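Local atomic coordinates of penicillin binding protein 2X (Streptococcus thermophilus, PDB entry 5U47), a protein that probably cross-links peptidoglycan strands as a transpeptidase of the division septum and is the kind of enzyme that beta-lactams inactivate by acylating an active-site serine. Residues Q641-P653 with G657-K670. The protein carries 1 engineered substitution. Sequence-based numbering, arbitrary orientation.
Sequences QILIMTNEFTELP and GWTKKNVETFAKWK
Gln641, on the last strand of the first PASTA domain's sheet, meets Thr659 and Asn662 at the start of the second domain's helix, so the contact joins that strand to that helix. Strand 641-646 and helix 660-670 run nearly parallel, their axes 18° apart. Extended, with CG anti to the backbone N (chi1 -174°), Gln641 brings OE1 within 2.8 Å of Thr659 N. The same oxygen also accepts from Asn662 ND2, in the carbonyl plane and on a lone pair, while Gln641 NE2 donates to Gly657 O. Asn662 ND2 gives its other hydrogen to Gln641 O at 2.9 Å, coming from well above that carbonyl's plane; using both protons should hold the amide's orientation. Thr659 OG1 caps Asn662 N.

Further along, the contact turns apolar. Leu643 CD2 sits over one face of the Trp658 six-membered ring, a CH-pi contact 4.2 Å from the centroid, and its CB meets Trp669 CZ3. Met645 SD approaches the Trp669 ring obliquely, a Met-aromatic contact. Where the chain loops back, Phe649 and Phe666 meet rim to rim, planes at 61°, and Leu652 CD1 touches Phe666 CZ. Two waters each link Phe649 O to Lys670 NZ, which lies 2.7 Å from the oxygen of either water.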
loop_
_atom_site.group_PDB
_atom_site.type_symbol
_atom_site.label_atom_id
_atom_site.label_comp_id
_atom_site.label_asym_id
_atom_site.label_seq_id
_atom_site.Cartn_x
_atom_site.Cartn_y
_atom_site.Cartn_z
ATOM N N GLN A 641 19.786 5.029 5.556
ATOM C CA GLN A 641 19.042 6.084 6.204
ATOM C C GLN A 641 19.685 7.422 5.872
ATOM O O GLN A 641 20.877 7.602 6.081
ATOM C CB GLN A 641 19.082 5.858 7.704
ATOM C CG GLN A 641 18.222 6.792 8.538
ATOM C CD GLN A 641 18.520 6.596 10.011
ATOM O OE1 GLN A 641 19.518 7.110 10.522
ATOM N NE2 GLN A 641 17.678 5.811 10.694
ATOM N N ILE A 642 18.892 8.364 5.379
ATOM C CA ILE A 642 19.403 9.683 5.038
ATOM C C ILE A 642 18.517 10.760 5.648
ATOM O O ILE A 642 17.347 10.503 5.975
ATOM C CB ILE A 642 19.511 9.888 3.506
ATOM C CG1 ILE A 642 18.129 9.973 2.851
ATOM C CG2 ILE A 642 20.385 8.793 2.884
ATOM C CD1 ILE A 642 18.166 10.520 1.444
ATOM N N LEU A 643 19.077 11.959 5.798
ATOM C CA LEU A 643 18.334 13.096 6.337
ATOM C C LEU A 643 17.970 14.076 5.231
ATOM O O LEU A 643 18.803 14.383 4.383
ATOM C CB LEU A 643 19.157 13.858 7.348
ATOM C CG LEU A 643 19.683 13.145 8.579
ATOM C CD1 LEU A 643 20.496 14.145 9.393
ATOM C CD2 LEU A 643 18.540 12.552 9.393
ATOM N N ILE A 644 16.733 14.553 5.258
ATOM C CA ILE A 644 16.233 15.580 4.346
ATOM C C ILE A 644 15.796 16.706 5.273
ATOM O O ILE A 644 14.801 16.570 6.000
ATOM C CB ILE A 644 15.040 15.091 3.501
ATOM C CG1 ILE A 644 15.452 13.948 2.575
ATOM C CG2 ILE A 644 14.455 16.222 2.658
ATOM C CD1 ILE A 644 14.269 13.288 1.884
ATOM N N MET A 645 16.552 17.802 5.293
ATOM C CA MET A 645 16.182 18.941 6.140
ATOM C C MET A 645 15.342 19.905 5.331
ATOM O O MET A 645 15.795 20.409 4.316
ATOM C CB MET A 645 17.397 19.671 6.687
ATOM C CG MET A 645 17.060 20.677 7.797
ATOM S SD MET A 645 18.531 21.557 8.351
ATOM C CE MET A 645 18.751 22.720 7.011
ATOM N N THR A 646 14.126 20.171 5.795
ATOM C CA THR A 646 13.244 21.086 5.083
ATOM C C THR A 646 13.594 22.508 5.469
ATOM O O THR A 646 14.410 22.735 6.368
ATOM C CB THR A 646 11.765 20.857 5.422
ATOM O OG1 THR A 646 11.512 21.277 6.770
ATOM C CG2 THR A 646 11.396 19.396 5.241
ATOM N N ASN A 647 12.941 23.464 4.813
ATOM C CA ASN A 647 13.193 24.874 5.094
ATOM C C ASN A 647 12.498 25.400 6.363
ATOM O O ASN A 647 12.642 26.565 6.683
ATOM C CB ASN A 647 12.872 25.765 3.883
ATOM C CG ASN A 647 11.412 25.751 3.501
ATOM O OD1 ASN A 647 10.704 24.758 3.687
ATOM N ND2 ASN A 647 10.966 26.841 2.911
ATOM N N GLU A 648 11.745 24.560 7.073
ATOM C CA GLU A 648 11.132 24.983 8.345
ATOM C C GLU A 648 11.334 23.879 9.374
ATOM O O GLU A 648 10.533 22.950 9.481
ATOM C CB GLU A 648 9.662 25.340 8.185
ATOM C CG GLU A 648 9.069 25.876 9.478
ATOM C CD GLU A 648 7.642 26.354 9.337
ATOM O OE1 GLU A 648 7.058 26.190 8.242
ATOM O OE2 GLU A 648 7.106 26.885 10.335
ATOM N N PHE A 649 12.405 24.017 10.144
ATOM C CA PHE A 649 12.833 22.995 11.101
ATOM C C PHE A 649 13.285 23.678 12.388
ATOM O O PHE A 649 14.372 24.256 12.440
ATOM C CB PHE A 649 13.946 22.153 10.438
ATOM C CG PHE A 649 14.567 21.105 11.331
ATOM C CD1 PHE A 649 13.778 20.242 12.078
ATOM C CD2 PHE A 649 15.943 20.942 11.362
ATOM C CE1 PHE A 649 14.352 19.265 12.880
ATOM C CE2 PHE A 649 16.525 19.960 12.156
ATOM C CZ PHE A 649 15.728 19.121 12.917
ATOM N N THR A 650 12.437 23.607 13.414
ATOM C CA THR A 650 12.692 24.298 14.684
ATOM C C THR A 650 12.617 23.465 15.962
ATOM O O THR A 650 12.992 23.966 17.022
ATOM C CB THR A 650 11.670 25.436 14.879
ATOM O OG1 THR A 650 10.356 24.871 14.952
ATOM C CG2 THR A 650 11.743 26.458 13.732
ATOM N N GLU A 651 12.101 22.241 15.883
ATOM C CA GLU A 651 11.964 21.355 17.054
ATOM C C GLU A 651 12.818 20.087 16.945
ATOM O O GLU A 651 12.978 19.532 15.856
ATOM C CB GLU A 651 10.500 20.946 17.235
ATOM C CG GLU A 651 9.563 22.081 17.632
ATOM C CD GLU A 651 8.126 21.610 17.881
ATOM O OE1 GLU A 651 7.749 20.510 17.422
ATOM O OE2 GLU A 651 7.360 22.351 18.538
ATOM N N LEU A 652 13.345 19.632 18.087
ATOM C CA LEU A 652 14.169 18.437 18.148
ATOM C C LEU A 652 13.343 17.214 17.761
ATOM O O LEU A 652 12.246 17.015 18.291
ATOM C CB LEU A 652 14.689 18.217 19.570
ATOM C CG LEU A 652 15.700 17.084 19.776
ATOM C CD1 LEU A 652 16.977 17.356 18.993
ATOM C CD2 LEU A 652 16.009 16.970 21.258
ATOM N N PRO A 653 13.838 16.405 16.819
ATOM C CA PRO A 653 13.117 15.187 16.456
ATOM C C PRO A 653 13.218 14.069 17.481
ATOM O O PRO A 653 14.017 14.144 18.389
ATOM C CB PRO A 653 13.864 14.692 15.206
ATOM C CG PRO A 653 14.638 15.861 14.708
ATOM C CD PRO A 653 14.933 16.715 15.886
ATOM N N GLY A 657 16.640 5.270 16.704
ATOM C CA GLY A 657 17.000 4.519 15.495
ATOM C C GLY A 657 17.905 5.233 14.488
ATOM O O GLY A 657 18.308 4.632 13.499
ATOM N N TRP A 658 18.216 6.506 14.714
ATOM C CA TRP A 658 19.144 7.225 13.828
ATOM C C TRP A 658 20.554 6.642 13.878
ATOM O O TRP A 658 21.045 6.269 14.952
ATOM C CB TRP A 658 19.263 8.704 14.220
ATOM C CG TRP A 658 18.116 9.571 13.849
ATOM C CD1 TRP A 658 16.824 9.196 13.665
ATOM C CD2 TRP A 658 18.138 10.996 13.732
ATOM N NE1 TRP A 658 16.050 10.288 13.390
ATOM C CE2 TRP A 658 16.832 11.408 13.419
ATOM C CE3 TRP A 658 19.148 11.960 13.818
ATOM C CZ2 TRP A 658 16.493 12.758 13.224
ATOM C CZ3 TRP A 658 18.811 13.316 13.609
ATOM C CH2 TRP A 658 17.500 13.691 13.320
ATOM N N THR A 659 21.224 6.603 12.729
ATOM C CA THR A 659 22.630 6.218 12.728
ATOM C C THR A 659 23.464 7.352 13.324
ATOM O O THR A 659 23.038 8.514 13.344
ATOM C CB THR A 659 23.165 5.925 11.316
ATOM O OG1 THR A 659 23.023 7.096 10.486
ATOM C CG2 THR A 659 22.428 4.727 10.708
ATOM N N LYS A 660 24.645 7.013 13.820
ATOM C CA LYS A 660 25.545 8.021 14.384
ATOM C C LYS A 660 25.914 9.062 13.316
ATOM O O LYS A 660 25.959 10.255 13.590
ATOM C CB LYS A 660 26.810 7.378 14.961
ATOM C CG LYS A 660 27.700 8.392 15.665
ATOM C CD LYS A 660 28.906 7.756 16.332
ATOM C CE LYS A 660 29.729 8.820 17.054
ATOM N NZ LYS A 660 30.776 8.231 17.931
ATOM N N LYS A 661 26.149 8.602 12.091
ATOM C CA LYS A 661 26.454 9.515 10.971
ATOM C C LYS A 661 25.372 10.582 10.843
ATOM O O LYS A 661 25.666 11.765 10.669
ATOM C CB LYS A 661 26.557 8.727 9.653
ATOM C CG LYS A 661 26.858 9.553 8.399
ATOM C CD LYS A 661 26.865 8.636 7.170
ATOM C CE LYS A 661 27.202 9.369 5.876
ATOM N NZ LYS A 661 26.198 10.392 5.501
ATOM N N ASN A 662 24.119 10.167 10.938
ATOM C CA ASN A 662 23.010 11.115 10.849
ATOM C C ASN A 662 22.880 12.039 12.069
ATOM O O ASN A 662 22.595 13.220 11.914
ATOM C CB ASN A 662 21.731 10.399 10.464
ATOM C CG ASN A 662 21.765 9.937 9.018
ATOM O OD1 ASN A 662 22.475 10.535 8.198
ATOM N ND2 ASN A 662 21.005 8.877 8.687
ATOM N N VAL A 663 23.145 11.521 13.263
ATOM C CA VAL A 663 23.166 12.361 14.444
ATOM C C VAL A 663 24.246 13.434 14.260
ATOM O O VAL A 663 24.004 14.597 14.547
ATOM C CB VAL A 663 23.439 11.563 15.739
ATOM C CG1 VAL A 663 23.546 12.504 16.923
ATOM C CG2 VAL A 663 22.325 10.555 15.998
ATOM N N GLU A 664 25.427 13.031 13.769
ATOM C CA GLU A 664 26.547 13.976 13.536
ATOM C C GLU A 664 26.214 15.040 12.484
ATOM O O GLU A 664 26.559 16.207 12.645
ATOM C CB GLU A 664 27.821 13.241 13.091
ATOM C CG GLU A 664 28.469 12.361 14.156
ATOM C CD GLU A 664 29.787 11.737 13.701
ATOM O OE1 GLU A 664 29.999 10.524 13.942
ATOM O OE2 GLU A 664 30.615 12.453 13.087
ATOM N N THR A 665 25.561 14.627 11.403
ATOM C CA THR A 665 25.205 15.546 10.334
ATOM C C THR A 665 24.216 16.585 10.869
ATOM O O THR A 665 24.399 17.783 10.689
ATOM C CB THR A 665 24.598 14.805 9.135
ATOM O OG1 THR A 665 25.554 13.859 8.640
ATOM C CG2 THR A 665 24.226 15.770 8.029
ATOM N N PHE A 666 23.184 16.099 11.541
ATOM C CA PHE A 666 22.184 16.944 12.166
ATOM C C PHE A 666 22.797 17.951 13.131
ATOM O O PHE A 666 22.438 19.144 13.129
ATOM C CB PHE A 666 21.172 16.054 12.922
ATOM C CG PHE A 666 20.404 16.787 13.980
ATOM C CD1 PHE A 666 19.505 17.781 13.640
ATOM C CD2 PHE A 666 20.621 16.518 15.322
ATOM C CE1 PHE A 666 18.819 18.489 14.626
ATOM C CE2 PHE A 666 19.930 17.209 16.317
ATOM C CZ PHE A 666 19.032 18.197 15.962
ATOM N N ALA A 667 23.720 17.466 13.959
ATOM C CA ALA A 667 24.338 18.302 14.974
ATOM C C ALA A 667 25.163 19.405 14.336
ATOM O O ALA A 667 25.174 20.538 14.814
ATOM C CB ALA A 667 25.195 17.460 15.901
ATOM N N LYS A 668 25.870 19.049 13.271
ATOM C CA LYS A 668 26.664 20.008 12.533
ATOM C C LYS A 668 25.741 21.037 11.867
ATOM O O LYS A 668 26.022 22.222 11.927
ATOM C CB LYS A 668 27.524 19.320 11.484
ATOM C CG LYS A 668 28.503 20.251 10.761
ATOM C CD LYS A 668 29.126 19.584 9.536
ATOM C CE LYS A 668 28.100 19.382 8.413
ATOM N NZ LYS A 668 28.638 18.581 7.274
ATOM N N TRP A 669 24.644 20.589 11.251
ATOM C CA TRP A 669 23.707 21.523 10.607
ATOM C C TRP A 669 23.109 22.534 11.577
ATOM O O TRP A 669 22.957 23.707 11.236
ATOM C CB TRP A 669 22.539 20.791 9.918
ATOM C CG TRP A 669 22.886 20.048 8.664
ATOM C CD1 TRP A 669 23.953 20.276 7.838
ATOM C CD2 TRP A 669 22.076 19.073 8.005
ATOM N NE1 TRP A 669 23.896 19.432 6.749
ATOM C CE2 TRP A 669 22.750 18.692 6.824
ATOM C CE3 TRP A 669 20.864 18.447 8.320
ATOM C CZ2 TRP A 669 22.247 17.736 5.953
ATOM C CZ3 TRP A 669 20.362 17.487 7.444
ATOM C CH2 TRP A 669 21.057 17.148 6.279
ATOM N N LYS A 670 22.781 22.080 12.783
ATOM C CA LYS A 670 22.134 22.952 13.776
ATOM C C LYS A 670 23.029 23.456 14.910
ATOM O O LYS A 670 22.534 24.104 15.829
ATOM C CB LYS A 670 20.890 22.269 14.357
ATOM C CG LYS A 670 19.858 21.866 13.323
ATOM C CD LYS A 670 19.406 22.999 12.414
ATOM C CE LYS A 670 18.755 24.127 13.169
ATOM N NZ LYS A 670 18.192 25.134 12.220
HETATM O O HOH W 1 23.112 10.105 5.601
HETATM O O HOH W 2 23.464 6.430 7.934
HETATM O O HOH W 3 16.192 26.143 13.766
HETATM O O HOH W 4 16.260 24.731 10.445
#